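Local coordinates for protein methionyl-tRNA formyltransferase (Clostridium thermocellum, PDB 1ZGH) that probably transfers a formyl group from 10-formyltetrahydrofolate to the amino group of methionine on initiator tRNA, at residues 34-39 and 81-86. Numbering follows the deposited sequence.
Sequences IIATTK and ILFPHW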
ATOM      1  N   ILE A  34       1.039 -16.354   7.791  1.00 25.81           N
ATOM      2  CA  ILE A  34      -0.094 -15.900   7.015  1.00 24.64           C
ATOM      3  C   ILE A  34       0.373 -14.691   6.222  1.00 24.52           C
ATOM      4  O   ILE A  34       1.051 -13.818   6.754  1.00 23.10           O
ATOM      5  CB  ILE A  34      -1.287 -15.513   7.904  1.00 24.97           C
ATOM      6  CG1 ILE A  34      -1.859 -16.746   8.617  1.00 23.93           C
ATOM      7  CG2 ILE A  34      -2.391 -14.810   7.078  1.00 24.89           C
ATOM      8  CD1 ILE A  34      -2.849 -16.415   9.666  1.00 24.19           C
ATOM      9  N   ILE A  35       0.015 -14.675   4.944  1.00 24.61           N
ATOM     10  CA  ILE A  35       0.040 -13.468   4.120  1.00 25.01           C
ATOM     11  C   ILE A  35      -1.387 -13.005   3.854  1.00 25.16           C
ATOM     12  O   ILE A  35      -2.137 -13.644   3.123  1.00 25.33           O
ATOM     13  CB  ILE A  35       0.780 -13.681   2.776  1.00 24.36           C
ATOM     14  CG1 ILE A  35       2.165 -14.292   3.050  1.00 24.85           C
ATOM     15  CG2 ILE A  35       0.922 -12.326   2.006  1.00 25.66           C
ATOM     16  CD1 ILE A  35       3.025 -14.494   1.821  1.00 27.39           C
ATOM     17  N   ALA A  36      -1.739 -11.860   4.423  1.00 25.37           N
ATOM     18  CA  ALA A  36      -3.057 -11.280   4.212  1.00 26.15           C
ATOM     19  C   ALA A  36      -2.900 -10.073   3.301  1.00 26.81           C
ATOM     20  O   ALA A  36      -2.238  -9.101   3.636  1.00 26.83           O
ATOM     21  CB  ALA A  36      -3.690 -10.907   5.555  1.00 26.48           C
ATOM     22  N   THR A  37      -3.442 -10.157   2.104  1.00 27.39           N
ATOM     23  CA  THR A  37      -3.245  -9.054   1.143  1.00 28.41           C
ATOM     24  C   THR A  37      -4.392  -9.008   0.155  1.00 28.13           C
ATOM     25  O   THR A  37      -5.046 -10.039  -0.113  1.00 26.82           O
ATOM     26  CB  THR A  37      -1.900  -9.240   0.381  1.00 28.52           C
ATOM     27  OG1 THR A  37      -1.525  -8.028  -0.297  1.00 30.26           O
ATOM     28  CG2 THR A  37      -1.982 -10.447  -0.609  1.00 29.08           C
ATOM     29  N   THR A  38      -4.584  -7.818  -0.413  1.00 29.07           N
ATOM     30  CA  THR A  38      -5.439  -7.614  -1.557  1.00 29.31           C
ATOM     31  C   THR A  38      -4.631  -6.979  -2.699  1.00 28.61           C
ATOM     32  O   THR A  38      -3.453  -6.626  -2.541  1.00 27.93           O
ATOM     33  CB  THR A  38      -6.634  -6.733  -1.157  1.00 30.23           C
ATOM     34  OG1 THR A  38      -6.138  -5.485  -0.743  1.00 32.66           O
ATOM     35  CG2 THR A  38      -7.367  -7.369  -0.002  1.00 32.86           C
ATOM     36  N   LYS A  39      -5.311  -6.852  -3.833  1.00 28.22           N
ATOM     37  CA  LYS A  39      -4.794  -6.400  -5.139  1.00 27.86           C
ATOM     38  C   LYS A  39      -4.176  -7.543  -5.891  1.00 27.65           C
ATOM     39  O   LYS A  39      -3.436  -8.356  -5.328  1.00 27.91           O
ATOM     40  CB  LYS A  39      -3.832  -5.227  -5.062  1.00 27.57           C
ATOM     41  CG  LYS A  39      -4.361  -4.030  -4.275  1.00 29.52           C
ATOM     42  CD  LYS A  39      -5.670  -3.403  -4.867  1.00 29.53           C
ATOM     43  CE  LYS A  39      -5.890  -2.035  -4.264  1.00 31.92           C
ATOM     44  NZ  LYS A  39      -7.144  -1.356  -4.737  1.00 34.33           N
ATOM     45  N   ILE A  81       2.152 -12.682  10.769  1.00 24.84           N
ATOM     46  CA  ILE A  81       1.073 -12.382   9.834  1.00 24.04           C
ATOM     47  C   ILE A  81       1.560 -11.141   9.073  1.00 24.31           C
ATOM     48  O   ILE A  81       1.855 -10.126   9.683  1.00 23.97           O
ATOM     49  CB  ILE A  81      -0.278 -12.092  10.505  1.00 23.45           C
ATOM     50  CG1 ILE A  81      -0.648 -13.203  11.514  1.00 24.13           C
ATOM     51  CG2 ILE A  81      -1.374 -11.908   9.429  1.00 23.86           C
ATOM     52  CD1 ILE A  81      -1.915 -12.923  12.275  1.00 23.59           C
ATOM     53  N   LEU A  82       1.682 -11.284   7.761  1.00 24.47           N
ATOM     54  CA  LEU A  82       2.305 -10.299   6.895  1.00 25.67           C
ATOM     55  C   LEU A  82       1.210  -9.627   6.073  1.00 25.34           C
ATOM     56  O   LEU A  82       0.430 -10.311   5.444  1.00 23.54           O
ATOM     57  CB  LEU A  82       3.308 -10.989   5.954  1.00 26.15           C
ATOM     58  CG  LEU A  82       4.370 -11.833   6.714  1.00 27.89           C
ATOM     59  CD1 LEU A  82       5.116 -12.773   5.823  1.00 30.06           C
ATOM     60  CD2 LEU A  82       5.326 -10.903   7.378  1.00 28.55           C
ATOM     61  N   PHE A  83       1.192  -8.289   6.047  1.00 26.20           N
ATOM     62  CA  PHE A  83       0.174  -7.536   5.316  1.00 26.82           C
ATOM     63  C   PHE A  83       0.820  -6.654   4.207  1.00 28.97           C
ATOM     64  O   PHE A  83       1.155  -5.514   4.476  1.00 29.99           O
ATOM     65  CB  PHE A  83      -0.583  -6.633   6.294  1.00 25.96           C
ATOM     66  CG  PHE A  83      -1.373  -7.360   7.352  1.00 24.81           C
ATOM     67  CD1 PHE A  83      -0.763  -7.814   8.535  1.00 25.24           C
ATOM     68  CD2 PHE A  83      -2.729  -7.561   7.192  1.00 25.37           C
ATOM     69  CE1 PHE A  83      -1.507  -8.458   9.529  1.00 24.97           C
ATOM     70  CE2 PHE A  83      -3.478  -8.220   8.162  1.00 24.97           C
ATOM     71  CZ  PHE A  83      -2.877  -8.654   9.337  1.00 25.45           C
ATOM     72  N   PRO A  84       1.090  -7.199   3.003  1.00 30.24           N
ATOM     73  CA  PRO A  84       1.629  -6.343   1.924  1.00 30.79           C
ATOM     74  C   PRO A  84       0.723  -5.183   1.541  1.00 31.87           C
ATOM     75  O   PRO A  84       1.211  -4.070   1.328  1.00 33.48           O
ATOM     76  CB  PRO A  84       1.785  -7.305   0.766  1.00 31.40           C
ATOM     77  CG  PRO A  84       1.953  -8.635   1.416  1.00 30.51           C
ATOM     78  CD  PRO A  84       1.059  -8.615   2.603  1.00 29.55           C
ATOM     79  N   HIS A  85      -0.577  -5.455   1.483  1.00 32.40           N
ATOM     80  CA  HIS A  85      -1.593  -4.437   1.359  1.00 32.84           C
ATOM     81  C   HIS A  85      -2.910  -4.918   1.933  1.00 32.33           C
ATOM     82  O   HIS A  85      -3.468  -5.939   1.528  1.00 31.86           O
ATOM     83  CB  HIS A  85      -1.837  -4.046  -0.127  1.00 33.60           C
ATOM     84  CG  HIS A  85      -2.827  -2.921  -0.254  1.00 37.37           C
ATOM     85  ND1 HIS A  85      -4.177  -3.130  -0.430  1.00 43.37           N
ATOM     86  CD2 HIS A  85      -2.685  -1.593  -0.049  1.00 43.41           C
ATOM     87  CE1 HIS A  85      -4.812  -1.972  -0.413  1.00 42.22           C
ATOM     88  NE2 HIS A  85      -3.927  -1.019  -0.189  1.00 43.48           N
ATOM     89  N   TRP A  86      -3.433  -4.200   2.892  1.00 32.07           N
ATOM     90  CA  TRP A  86      -4.656  -4.638   3.525  1.00 32.83           C
ATOM     91  C   TRP A  86      -5.530  -3.446   3.836  1.00 35.16           C
ATOM     92  O   TRP A  86      -5.113  -2.507   4.502  1.00 34.67           O
ATOM     93  CB  TRP A  86      -4.333  -5.396   4.801  1.00 31.51           C
ATOM     94  CG  TRP A  86      -5.462  -6.174   5.421  1.00 29.11           C
ATOM     95  CD1 TRP A  86      -6.100  -5.876   6.580  1.00 28.71           C
ATOM     96  CD2 TRP A  86      -6.043  -7.390   4.939  1.00 28.09           C
ATOM     97  NE1 TRP A  86      -7.060  -6.812   6.847  1.00 29.01           N
ATOM     98  CE2 TRP A  86      -7.038  -7.766   5.863  1.00 26.97           C
ATOM     99  CE3 TRP A  86      -5.808  -8.216   3.821  1.00 28.87           C
ATOM    100  CZ2 TRP A  86      -7.810  -8.911   5.708  1.00 28.25           C
ATOM    101  CZ3 TRP A  86      -6.593  -9.361   3.662  1.00 28.57           C
ATOM    102  CH2 TRP A  86      -7.575  -9.697   4.604  1.00 29.53           C
TER
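Two groups grip the hydroxyl of Thr-38. His-85 donates from ND1 to Thr-38 OG1 at 3.1 Å, with the oxygen in the plane of the imidazole, and Ser-87 OG bonds the same oxygen. The His-85 ring reaches it because CG stands anti to the backbone N (chi1 -176°). The backbones are joined here too: Thr-38 N donates to His-85 O at 2.9 Å. A weak bond runs from His-85 N to Thr-37 OG1.

Strands 31-36 and 80-83 are adjacent and parallel in the Rossmann-like sheet of the formyl transferase domain, and the contact runs on beyond them. Leu-82 N bonds Ile-34 O at 2.8 Å, and Leu-82 O accepts from Ala-36 N at 2.9 Å. Ile-34 and Ile-81 lie side by side on one face, their CG2 methyls 3.9 Å apart. On the other face Ile-35 CG2 meets Pro-84 CD at 3.8 Å, and helix 156-178 packs over both residues.

Ala-36 CB sits over one face of the Trp-86 six-membered ring, 4.0 Å from its centroid, in a CH-pi contact. The same methyl touches Phe-83 CE2 at 3.7 Å. Trp-86 also meets Trp-88 edge-to-face.

Beyond Ala-36, Thr-38 and His-85 keep the two chains joined, by backbone and side chain, just before helix 40-52. The geometry is consistent with a proton on ND1, and the bond should limit rotation of the imidazole.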